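Local coordinates for protein benzoylformate decarboxylase (Mycobacterium smegmatis, PDB 4Q9D) that belongs to the thiamine pyrophosphate-dependent enzymes, a three-domain family of alpha/beta proteins, and carries a bound magnesium ion in this model, at residues 204-209 against 251-256; 275-280 against 308-313; 247-252 against 384-389; 271-276 against 316-321. One frame throughout, in Å; residues are numbered along the deposited sequence.

Interaction 1. Residues 204-209 against 251-256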
loop_
_atom_site.group_PDB
_atom_site.type_symbol
_atom_site.label_atom_id
_atom_site.label_comp_id
_atom_site.label_asym_id
_atom_site.label_seq_id
_atom_site.Cartn_x
_atom_site.Cartn_y
_atom_site.Cartn_z
ATOM N N MET B 204 29.560 11.364 -27.447
ATOM C CA MET B 204 29.714 9.959 -27.119
ATOM C C MET B 204 28.334 9.320 -27.045
ATOM O O MET B 204 27.378 9.950 -26.587
ATOM C CB MET B 204 30.474 9.802 -25.781
ATOM C CG MET B 204 30.732 8.337 -25.403
ATOM S SD MET B 204 29.455 7.699 -24.253
ATOM C CE MET B 204 29.963 8.598 -22.787
ATOM N N LEU B 205 28.236 8.066 -27.466
ATOM C CA LEU B 205 26.966 7.386 -27.520
ATOM C C LEU B 205 26.956 6.214 -26.545
ATOM O O LEU B 205 27.919 5.451 -26.490
ATOM C CB LEU B 205 26.712 6.885 -28.939
ATOM C CG LEU B 205 25.440 6.060 -29.142
ATOM C CD1 LEU B 205 24.206 6.945 -28.845
ATOM C CD2 LEU B 205 25.389 5.503 -30.561
ATOM N N VAL B 206 25.871 6.087 -25.774
ATOM C CA VAL B 206 25.664 4.935 -24.893
ATOM C C VAL B 206 24.433 4.189 -25.371
ATOM O O VAL B 206 23.370 4.788 -25.509
ATOM C CB VAL B 206 25.441 5.349 -23.401
ATOM C CG1 VAL B 206 25.345 4.121 -22.522
ATOM C CG2 VAL B 206 26.560 6.277 -22.900
ATOM N N LEU B 207 24.587 2.891 -25.629
ATOM C CA LEU B 207 23.498 2.031 -26.062
ATOM C C LEU B 207 23.291 0.969 -24.992
ATOM O O LEU B 207 24.130 0.079 -24.803
ATOM C CB LEU B 207 23.801 1.368 -27.426
ATOM C CG LEU B 207 23.904 2.305 -28.656
ATOM C CD1 LEU B 207 24.358 1.554 -29.923
ATOM C CD2 LEU B 207 22.582 3.034 -28.934
ATOM N N GLY B 208 22.162 1.074 -24.296
ATOM C CA GLY B 208 21.849 0.213 -23.170
ATOM C C GLY B 208 20.891 -0.914 -23.525
ATOM O O GLY B 208 20.507 -1.088 -24.689
ATOM N N PRO B 209 20.504 -1.694 -22.511
ATOM C CA PRO B 209 19.695 -2.908 -22.701
ATOM C C PRO B 209 18.355 -2.708 -23.438
ATOM O O PRO B 209 17.881 -3.684 -24.021
ATOM C CB PRO B 209 19.415 -3.370 -21.271
ATOM C CG PRO B 209 20.613 -2.841 -20.456
ATOM C CD PRO B 209 20.949 -1.510 -21.111
ATOM N N GLY B 251 33.340 -0.192 -24.748
ATOM C CA GLY B 251 33.145 -1.005 -23.560
ATOM C C GLY B 251 32.097 -0.426 -22.618
ATOM O O GLY B 251 31.552 0.645 -22.870
ATOM N N PRO B 252 31.817 -1.132 -21.517
ATOM C CA PRO B 252 30.835 -0.667 -20.534
ATOM C C PRO B 252 31.314 0.577 -19.809
ATOM O O PRO B 252 32.499 0.745 -19.587
ATOM C CB PRO B 252 30.723 -1.849 -19.554
ATOM C CG PRO B 252 32.048 -2.560 -19.699
ATOM C CD PRO B 252 32.400 -2.434 -21.156
ATOM N N LEU B 253 30.388 1.451 -19.444
ATOM C CA LEU B 253 30.695 2.568 -18.550
ATOM C C LEU B 253 31.161 2.051 -17.196
ATOM O O LEU B 253 30.828 0.925 -16.804
ATOM C CB LEU B 253 29.450 3.467 -18.356
ATOM C CG LEU B 253 29.030 4.392 -19.510
ATOM C CD1 LEU B 253 27.769 5.183 -19.165
ATOM C CD2 LEU B 253 30.159 5.372 -19.829
ATOM N N PRO B 254 31.917 2.877 -16.462
ATOM C CA PRO B 254 32.186 2.571 -15.057
ATOM C C PRO B 254 30.868 2.549 -14.269
ATOM O O PRO B 254 29.852 3.058 -14.759
ATOM C CB PRO B 254 33.041 3.762 -14.596
ATOM C CG PRO B 254 33.637 4.342 -15.880
ATOM C CD PRO B 254 32.573 4.125 -16.909
ATOM N N MET B 255 30.906 2.013 -13.051
ATOM C CA MET B 255 29.704 1.826 -12.255
ATOM C C MET B 255 29.637 2.747 -11.052
ATOM O O MET B 255 28.856 2.502 -10.137
ATOM C CB MET B 255 29.565 0.363 -11.823
ATOM C CG MET B 255 30.699 -0.188 -10.954
ATOM S SD MET B 255 30.369 -1.913 -10.449
ATOM C CE MET B 255 30.441 -2.730 -12.030
ATOM N N THR B 256 30.449 3.802 -11.047
ATOM C CA THR B 256 30.386 4.787 -9.962
ATOM C C THR B 256 30.190 6.197 -10.529
ATOM O O THR B 256 30.464 6.456 -11.708
ATOM C CB THR B 256 31.677 4.816 -9.126
ATOM O OG1 THR B 256 32.733 5.332 -9.949
ATOM C CG2 THR B 256 32.057 3.413 -8.638
#

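Interaction 2. Residues 275-280 against 308-313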
loop_
_atom_site.group_PDB
_atom_site.type_symbol
_atom_site.label_atom_id
_atom_site.label_comp_id
_atom_site.label_asym_id
_atom_site.label_seq_id
_atom_site.Cartn_x
_atom_site.Cartn_y
_atom_site.Cartn_z
ATOM N N ALA B 275 19.610 3.187 -21.897
ATOM C CA ALA B 275 20.329 2.913 -20.637
ATOM C C ALA B 275 19.862 3.928 -19.604
ATOM O O ALA B 275 19.411 5.023 -19.955
ATOM C CB ALA B 275 21.877 3.035 -20.822
ATOM N N GLU B 276 19.964 3.560 -18.336
ATOM C CA GLU B 276 19.699 4.471 -17.227
ATOM C C GLU B 276 20.772 5.542 -17.190
ATOM O O GLU B 276 21.856 5.380 -17.755
ATOM C CB GLU B 276 19.683 3.679 -15.899
ATOM C CG GLU B 276 18.573 2.638 -15.923
ATOM C CD GLU B 276 18.810 1.409 -15.079
ATOM O OE1 GLU B 276 19.788 1.367 -14.293
ATOM O OE2 GLU B 276 17.974 0.478 -15.205
ATOM N N VAL B 277 20.457 6.639 -16.525
ATOM C CA VAL B 277 21.410 7.695 -16.279
ATOM C C VAL B 277 21.615 7.791 -14.779
ATOM O O VAL B 277 20.833 8.462 -14.119
ATOM C CB VAL B 277 20.872 9.053 -16.817
ATOM C CG1 VAL B 277 21.829 10.212 -16.447
ATOM C CG2 VAL B 277 20.686 8.980 -18.309
ATOM N N PHE B 278 22.585 7.069 -14.202
ATOM C CA PHE B 278 23.310 5.971 -14.821
ATOM C C PHE B 278 23.190 4.799 -13.864
ATOM O O PHE B 278 22.909 4.986 -12.689
ATOM C CB PHE B 278 24.811 6.270 -14.967
ATOM C CG PHE B 278 25.143 7.267 -16.043
ATOM C CD1 PHE B 278 25.242 6.870 -17.363
ATOM C CD2 PHE B 278 25.371 8.597 -15.728
ATOM C CE1 PHE B 278 25.566 7.797 -18.371
ATOM C CE2 PHE B 278 25.697 9.546 -16.726
ATOM C CZ PHE B 278 25.793 9.134 -18.048
ATOM N N ARG B 279 23.431 3.594 -14.353
ATOM C CA ARG B 279 23.365 2.438 -13.482
ATOM C C ARG B 279 24.584 2.419 -12.563
ATOM O O ARG B 279 25.587 1.791 -12.887
ATOM C CB ARG B 279 23.332 1.159 -14.311
ATOM C CG ARG B 279 23.107 -0.126 -13.489
ATOM C CD ARG B 279 22.693 -1.248 -14.421
ATOM N NE ARG B 279 21.315 -1.072 -14.891
ATOM C CZ ARG B 279 20.640 -1.992 -15.581
ATOM N NH1 ARG B 279 21.219 -3.134 -15.933
ATOM N NH2 ARG B 279 19.400 -1.756 -15.958
ATOM N N TYR B 280 24.497 3.109 -11.431
ATOM C CA TYR B 280 25.584 3.142 -10.456
ATOM C C TYR B 280 25.356 2.060 -9.418
ATOM O O TYR B 280 24.227 1.765 -9.092
ATOM C CB TYR B 280 25.591 4.466 -9.693
ATOM C CG TYR B 280 25.761 5.736 -10.528
ATOM C CD1 TYR B 280 26.931 5.985 -11.264
ATOM C CD2 TYR B 280 24.781 6.708 -10.513
ATOM C CE1 TYR B 280 27.072 7.162 -12.002
ATOM C CE2 TYR B 280 24.915 7.891 -11.218
ATOM C CZ TYR B 280 26.067 8.119 -11.953
ATOM O OH TYR B 280 26.186 9.313 -12.615
ATOM N N ALA B 308 16.476 10.475 -13.483
ATOM C CA ALA B 308 17.803 10.875 -13.942
ATOM C C ALA B 308 18.204 12.159 -13.227
ATOM O O ALA B 308 17.413 13.083 -13.155
ATOM C CB ALA B 308 17.801 11.083 -15.461
ATOM N N PRO B 309 19.433 12.214 -12.664
ATOM C CA PRO B 309 19.849 13.406 -11.910
ATOM C C PRO B 309 20.147 14.605 -12.811
ATOM O O PRO B 309 20.144 15.751 -12.347
ATOM C CB PRO B 309 21.147 12.947 -11.207
ATOM C CG PRO B 309 21.687 11.860 -12.067
ATOM C CD PRO B 309 20.462 11.160 -12.659
ATOM N N VAL B 310 20.409 14.340 -14.089
ATOM C CA VAL B 310 20.851 15.394 -15.002
ATOM C C VAL B 310 20.341 15.069 -16.388
ATOM O O VAL B 310 19.951 13.928 -16.645
ATOM C CB VAL B 310 22.406 15.428 -15.107
ATOM C CG1 VAL B 310 23.024 15.849 -13.799
ATOM C CG2 VAL B 310 22.953 14.059 -15.577
ATOM N N GLY B 311 20.360 16.069 -17.275
ATOM C CA GLY B 311 20.134 15.858 -18.701
ATOM C C GLY B 311 18.775 16.306 -19.201
ATOM O O GLY B 311 17.849 16.590 -18.424
ATOM N N ASP B 312 18.644 16.339 -20.519
ATOM C CA ASP B 312 17.344 16.498 -21.154
ATOM C C ASP B 312 16.949 15.159 -21.743
ATOM O O ASP B 312 17.753 14.506 -22.423
ATOM C CB ASP B 312 17.405 17.589 -22.240
ATOM C CG ASP B 312 17.740 18.939 -21.663
ATOM O OD1 ASP B 312 16.924 19.493 -20.888
ATOM O OD2 ASP B 312 18.827 19.448 -21.961
ATOM N N SER B 313 15.707 14.753 -21.501
ATOM C CA SER B 313 15.285 13.419 -21.893
ATOM C C SER B 313 14.046 13.461 -22.778
ATOM O O SER B 313 13.308 14.443 -22.793
ATOM C CB SER B 313 14.953 12.597 -20.639
ATOM O OG SER B 313 13.955 13.266 -19.864
#

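Interaction 3. Residues 247-252 against 384-389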
loop_
_atom_site.group_PDB
_atom_site.type_symbol
_atom_site.label_atom_id
_atom_site.label_comp_id
_atom_site.label_asym_id
_atom_site.label_seq_id
_atom_site.Cartn_x
_atom_site.Cartn_y
_atom_site.Cartn_z
ATOM N N PRO B 247 34.479 -1.497 -34.210
ATOM C CA PRO B 247 35.597 -0.540 -34.083
ATOM C C PRO B 247 35.216 0.649 -33.207
ATOM O O PRO B 247 36.099 1.249 -32.586
ATOM C CB PRO B 247 35.831 -0.047 -35.528
ATOM C CG PRO B 247 35.172 -1.102 -36.411
ATOM C CD PRO B 247 34.051 -1.697 -35.613
ATOM N N LEU B 248 33.927 1.000 -33.161
ATOM C CA LEU B 248 33.509 2.131 -32.336
ATOM C C LEU B 248 33.284 1.768 -30.861
ATOM O O LEU B 248 33.082 2.655 -30.031
ATOM C CB LEU B 248 32.251 2.777 -32.912
ATOM C CG LEU B 248 32.364 3.541 -34.233
ATOM C CD1 LEU B 248 30.979 4.069 -34.594
ATOM C CD2 LEU B 248 33.359 4.684 -34.157
ATOM N N TYR B 249 33.300 0.473 -30.534
ATOM C CA TYR B 249 32.926 0.048 -29.178
ATOM C C TYR B 249 33.947 0.472 -28.146
ATOM O O TYR B 249 35.126 0.197 -28.292
ATOM C CB TYR B 249 32.732 -1.461 -29.118
ATOM C CG TYR B 249 32.266 -2.005 -27.769
ATOM C CD1 TYR B 249 31.072 -1.566 -27.173
ATOM C CD2 TYR B 249 32.981 -2.992 -27.133
ATOM C CE1 TYR B 249 30.646 -2.095 -25.983
ATOM C CE2 TYR B 249 32.577 -3.518 -25.945
ATOM C CZ TYR B 249 31.409 -3.079 -25.372
ATOM O OH TYR B 249 31.030 -3.649 -24.185
ATOM N N ALA B 250 33.491 1.149 -27.103
ATOM C CA ALA B 250 34.366 1.588 -26.059
ATOM C C ALA B 250 34.153 0.857 -24.729
ATOM O O ALA B 250 34.700 1.259 -23.688
ATOM C CB ALA B 250 34.256 3.105 -25.871
ATOM N N GLY B 251 33.340 -0.192 -24.748
ATOM C CA GLY B 251 33.145 -1.005 -23.560
ATOM C C GLY B 251 32.097 -0.426 -22.618
ATOM O O GLY B 251 31.552 0.645 -22.870
ATOM N N PRO B 252 31.817 -1.132 -21.517
ATOM C CA PRO B 252 30.835 -0.667 -20.534
ATOM C C PRO B 252 31.314 0.577 -19.809
ATOM O O PRO B 252 32.499 0.745 -19.587
ATOM C CB PRO B 252 30.723 -1.849 -19.554
ATOM C CG PRO B 252 32.048 -2.560 -19.699
ATOM C CD PRO B 252 32.400 -2.434 -21.156
ATOM N N ASP B 384 36.649 -11.114 -16.932
ATOM C CA ASP B 384 36.962 -12.270 -17.782
ATOM C C ASP B 384 35.974 -12.454 -18.919
ATOM O O ASP B 384 36.345 -12.828 -20.028
ATOM C CB ASP B 384 37.066 -13.539 -16.925
ATOM C CG ASP B 384 38.056 -13.363 -15.778
ATOM O OD1 ASP B 384 39.215 -12.969 -16.048
ATOM O OD2 ASP B 384 37.677 -13.554 -14.610
ATOM N N LEU B 385 34.703 -12.214 -18.637
ATOM C CA LEU B 385 33.677 -12.311 -19.664
ATOM C C LEU B 385 33.946 -11.229 -20.703
ATOM O O LEU B 385 33.907 -11.484 -21.901
ATOM C CB LEU B 385 32.288 -12.104 -19.033
ATOM C CG LEU B 385 31.163 -11.654 -19.967
ATOM C CD1 LEU B 385 30.556 -12.857 -20.622
ATOM C CD2 LEU B 385 30.111 -10.835 -19.192
ATOM N N PHE B 386 34.200 -10.010 -20.224
ATOM C CA PHE B 386 34.478 -8.899 -21.119
ATOM C C PHE B 386 35.706 -9.195 -22.013
ATOM O O PHE B 386 35.689 -8.970 -23.235
ATOM C CB PHE B 386 34.678 -7.615 -20.290
ATOM C CG PHE B 386 35.204 -6.447 -21.090
ATOM C CD1 PHE B 386 34.371 -5.744 -21.958
ATOM C CD2 PHE B 386 36.538 -6.056 -20.980
ATOM C CE1 PHE B 386 34.854 -4.674 -22.700
ATOM C CE2 PHE B 386 37.029 -4.982 -21.722
ATOM C CZ PHE B 386 36.178 -4.291 -22.586
ATOM N N THR B 387 36.762 -9.715 -21.398
ATOM C CA THR B 387 38.014 -9.984 -22.112
ATOM C C THR B 387 37.864 -11.066 -23.153
ATOM O O THR B 387 38.317 -10.909 -24.275
ATOM C CB THR B 387 39.102 -10.406 -21.143
ATOM O OG1 THR B 387 39.299 -9.339 -20.213
ATOM C CG2 THR B 387 40.418 -10.701 -21.886
ATOM N N TRP B 388 37.191 -12.154 -22.795
ATOM C CA TRP B 388 37.196 -13.335 -23.654
ATOM C C TRP B 388 35.895 -13.653 -24.392
ATOM O O TRP B 388 35.919 -14.395 -25.372
ATOM C CB TRP B 388 37.613 -14.558 -22.835
ATOM C CG TRP B 388 39.061 -14.497 -22.385
ATOM C CD1 TRP B 388 39.527 -14.313 -21.109
ATOM C CD2 TRP B 388 40.221 -14.631 -23.222
ATOM N NE1 TRP B 388 40.916 -14.324 -21.105
ATOM C CE2 TRP B 388 41.360 -14.515 -22.392
ATOM C CE3 TRP B 388 40.407 -14.830 -24.600
ATOM C CZ2 TRP B 388 42.669 -14.598 -22.890
ATOM C CZ3 TRP B 388 41.711 -14.913 -25.096
ATOM C CH2 TRP B 388 42.820 -14.797 -24.236
ATOM N N LEU B 389 34.751 -13.140 -23.932
ATOM C CA LEU B 389 33.496 -13.518 -24.593
ATOM C C LEU B 389 32.701 -12.309 -25.044
ATOM O O LEU B 389 31.601 -12.060 -24.527
ATOM C CB LEU B 389 32.620 -14.381 -23.681
ATOM C CG LEU B 389 33.191 -15.666 -23.095
ATOM C CD1 LEU B 389 32.090 -16.392 -22.280
ATOM C CD2 LEU B 389 33.712 -16.586 -24.194
#

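Interaction 4. Residues 271-276 against 316-321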
loop_
_atom_site.group_PDB
_atom_site.type_symbol
_atom_site.label_atom_id
_atom_site.label_comp_id
_atom_site.label_asym_id
_atom_site.label_seq_id
_atom_site.Cartn_x
_atom_site.Cartn_y
_atom_site.Cartn_z
ATOM N N VAL B 271 25.099 11.055 -25.471
ATOM C CA VAL B 271 23.789 10.642 -25.926
ATOM C C VAL B 271 23.461 9.257 -25.369
ATOM O O VAL B 271 24.078 8.270 -25.748
ATOM C CB VAL B 271 23.726 10.601 -27.440
ATOM C CG1 VAL B 271 22.320 10.211 -27.875
ATOM C CG2 VAL B 271 24.140 11.981 -28.020
ATOM N N VAL B 272 22.505 9.194 -24.451
ATOM C CA VAL B 272 22.183 7.932 -23.789
ATOM C C VAL B 272 20.861 7.357 -24.279
ATOM O O VAL B 272 19.789 7.926 -24.020
ATOM C CB VAL B 272 22.104 8.111 -22.259
ATOM C CG1 VAL B 272 21.808 6.756 -21.613
ATOM C CG2 VAL B 272 23.427 8.722 -21.730
ATOM N N VAL B 273 20.937 6.233 -24.973
ATOM C CA VAL B 273 19.757 5.633 -25.576
ATOM C C VAL B 273 19.541 4.291 -24.944
ATOM O O VAL B 273 20.383 3.415 -25.045
ATOM C CB VAL B 273 19.900 5.451 -27.116
ATOM C CG1 VAL B 273 18.612 4.900 -27.705
ATOM C CG2 VAL B 273 20.247 6.779 -27.789
ATOM N N GLY B 274 18.424 4.122 -24.244
ATOM C CA GLY B 274 18.111 2.791 -23.747
ATOM C C GLY B 274 18.911 2.277 -22.577
ATOM O O GLY B 274 18.876 1.072 -22.296
ATOM N N ALA B 275 19.610 3.187 -21.897
ATOM C CA ALA B 275 20.329 2.913 -20.637
ATOM C C ALA B 275 19.862 3.928 -19.604
ATOM O O ALA B 275 19.411 5.023 -19.955
ATOM C CB ALA B 275 21.877 3.035 -20.822
ATOM N N GLU B 276 19.964 3.560 -18.336
ATOM C CA GLU B 276 19.699 4.471 -17.227
ATOM C C GLU B 276 20.772 5.542 -17.190
ATOM O O GLU B 276 21.856 5.380 -17.755
ATOM C CB GLU B 276 19.683 3.679 -15.899
ATOM C CG GLU B 276 18.573 2.638 -15.923
ATOM C CD GLU B 276 18.810 1.409 -15.079
ATOM O OE1 GLU B 276 19.788 1.367 -14.293
ATOM O OE2 GLU B 276 17.974 0.478 -15.205
ATOM N N GLY B 316 10.283 7.427 -25.705
ATOM C CA GLY B 316 9.884 6.830 -26.964
ATOM C C GLY B 316 10.596 5.516 -27.132
ATOM O O GLY B 316 11.627 5.281 -26.486
ATOM N N ASP B 317 10.058 4.662 -27.991
ATOM C CA ASP B 317 10.706 3.404 -28.330
ATOM C C ASP B 317 12.114 3.656 -28.869
ATOM O O ASP B 317 12.301 4.520 -29.721
ATOM C CB ASP B 317 9.875 2.679 -29.385
ATOM C CG ASP B 317 10.460 1.333 -29.770
ATOM O OD1 ASP B 317 10.092 0.309 -29.119
ATOM O OD2 ASP B 317 11.280 1.292 -30.730
ATOM N N VAL B 318 13.110 2.909 -28.396
ATOM C CA VAL B 318 14.493 3.279 -28.727
ATOM C C VAL B 318 14.812 2.891 -30.164
ATOM O O VAL B 318 15.638 3.515 -30.820
ATOM C CB VAL B 318 15.518 2.688 -27.726
ATOM C CG1 VAL B 318 15.285 3.295 -26.362
ATOM C CG2 VAL B 318 15.406 1.154 -27.667
ATOM N N GLY B 319 14.129 1.863 -30.651
ATOM C CA GLY B 319 14.266 1.436 -32.034
ATOM C C GLY B 319 13.767 2.493 -33.005
ATOM O O GLY B 319 14.451 2.841 -33.971
ATOM N N ILE B 320 12.572 3.018 -32.755
ATOM C CA ILE B 320 12.051 4.101 -33.579
ATOM C C ILE B 320 12.958 5.324 -33.476
ATOM O O ILE B 320 13.249 5.985 -34.464
ATOM C CB ILE B 320 10.617 4.486 -33.142
ATOM C CG1 ILE B 320 9.679 3.310 -33.388
ATOM C CG2 ILE B 320 10.130 5.716 -33.902
ATOM C CD1 ILE B 320 8.255 3.571 -32.925
ATOM N N ALA B 321 13.385 5.654 -32.261
ATOM C CA ALA B 321 14.225 6.822 -32.071
ATOM C C ALA B 321 15.514 6.727 -32.880
ATOM O O ALA B 321 15.901 7.704 -33.499
ATOM C CB ALA B 321 14.542 7.065 -30.567
#

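Interaction 1. Residues 204-209 against 251-256
V206 on strand 203-207 and L253 just past strand 249-252 are the closest backbone positions, their CA atoms 8.4 Å apart, so the segments meet through side chains across a gap too wide for main-chain pairing. The two reach toward each other tip to tip: V206 CG2 and L253 CD1 come within 4.1 Å. CG2 of V206 stands anti to the carbonyl carbon. L253 has its CG anti to its own carbonyl carbon (chi1 -74°) and then runs on extended, which carries both terminal methyls out to the strand. Its second branch, CD2, meets the end of M204, whose CE is 4.4 Å away, a looser approach than that of the valine. M204 and V206 are two residues apart on the strand and therefore face the same way, giving the leucine two neighbouring apolar side chains to lie against, and all three are buried.

The setting is the Rossmann-like parallel sheet of the central domain, in which strand 231-233 runs between strands 249-252 and 203-207. L253 thus spans the width of one intervening strand and also touches H232 on it, whose ND1 is bonded to G251 O. Helix 257-264 packs on the same side: V264 touches M204, and A263 touches P254. T256 is the N-cap of that helix, its OG1 bonded to G259 N. F278 approaches L253 from the loop that follows strand 269-273.

Interaction 2. Residues 275-280 against 308-313
V277 carries the contact from its side, meeting A308, P309 and V310 in turn. Its CB lies 3.9 Å from A308 CB, and its CG1 reaches further, to within 4.1 Å of both P309 CD and V310 CG2. That branch stands anti to the backbone N (chi1 175°), which directs it at the proline and the second valine; the two valines cross at about a right angle. The backbone takes part as well: V277 O sits 3.1 Å from P309 CD, a close carbon-to-oxygen approach.

One step out, the peptide between V277 and F278 is cis, unusual where no proline follows. Beyond this cis bond the F278 ring turns one face to V277 CG1, which lies 3.9 Å above it, toward the rim. F278 CB in turn lies over a face of the Y280 ring.

A salt bridge between E276 and R279 ties the loop across V277 and F278. R279 holds E276 side-on with two nitrogens, NE to OE1 at 2.9 Å and NH2 to OE2 at 2.8 Å. Both oxygens lie close to the guanidinium plane, yet the nitrogens meet the carboxylate from above its own plane, 51° and 55° out of it. R279, the centre of an inverse gamma turn, also engages D238 through NH1.

Y112 of a third subunit packs on R279, and R177 of the second subunit lies against A308. Within the chain, V277 rests on V272 of strand 269-273 and Q297 of strand 294-299, while V260 of helix 257-264 covers F278 and Y280.

Interaction 3. Residues 247-252 against 384-389
F386, on a helix of the C-terminal domain, packs against Y249, G251 and P252 on an edge strand of the central domain's Rossmann-like parallel sheet, making this an interdomain contact. Strand 249-252 and helix segment 384-388 run nearly antiparallel, at 162°, with their axes 10.7 Å apart at closest approach; the F386 ring bridges that distance.

Between the two aromatics, Y249 CE2 lies at the edge of the F386 ring, near its plane, 4.1 Å from CE1. Seen from the tyrosine, that same CE1 arrives obliquely; the side chains slide past each other in opposite directions. Both have CG anti to the backbone N, and for F386 (chi1 170°) this sends the ring out from the helix toward the strand.

The aliphatic contacts also fall on CE1. G251 CA is 4.1 Å from it, and the backbone of G251, with phi at +84°, has a shape that calls for glycine. The peptide nitrogen of G251 in turn lies 3.3 Å above the centre of the Y249 ring, the local chain folding over one face of it.

Polar and charged partners frame the packing from outside. R343 makes a cation-pi contact with F386 and also bonds the F386 carbonyl through NE, so one arginine serves both ring and backbone. Y249 OH makes a weak hydrogen bond to E244.

P252 gives the nearest approach to the phenylalanine, crossing obliquely with its CD 3.7 Å from F386 CE1 and 3.9 Å from F386 CD1.

Interaction 4. Residues 271-276 against 316-321
V273 and V318 bring only branched aliphatic groups to each other, and the flat groups here are the peptide joining V273 to G274 and the carboxylate of D317. V318 CG1 stands above one face at the nitrogen end of that peptide, 3.9 Å from G274 N. On the carboxylate, D317 OD2 accepts from I320 N through its anti lone pair, at 3.0 Å with an N-H...O angle of 157°. D317 is thus the N-cap of helix 318-328, and the first helical turn is closed further by A321 N bonding to D317 O.

This cap sets the start of the helix, and V318, the first residue after it, faces the strand. V273 CG1 lies 3.8 Å from V318 CB and 3.9 Å from V318 CG1, the two side chains sliding past each other in opposite directions. With CG1 anti to its backbone N (chi1 -177°), V273 puts that methyl against the helix start. G274 has positive phi, and without a side chain it lets V318 CG1 settle close to its CA as well as its N.

The contact lies at the C-terminal end of strand 269-273 in the central domain's Rossmann-like sheet. That strand runs between 203-207, which pairs with V271 and V273, and 294-299, which pairs with V272. Helix 318-328 follows strand 312-315, the outermost of the sheet within this chain, and its start packs against strand 269-273.

Interaction 1 comes first along the chain, closing the loop from 204-209 to 251-256. Interaction 3 starts on the overlapping 247-252, sharing G251 and P252, and runs to 384-389; its long loop encloses interactions 2 and 4. Those two share A275 and E276, in the loop after strand 269-273, and because 308-313 precedes 316-321, the loop of interaction 2 lies within that of interaction 4. In space, interaction 1 meets interaction 2 where T256 packs on Y280, and meets interaction 4 through the pairing of strands 203-207 and 269-273. Interactions 1, 2 and 4 knit the central domain, whereas interaction 3 joins it to the C-terminal domain.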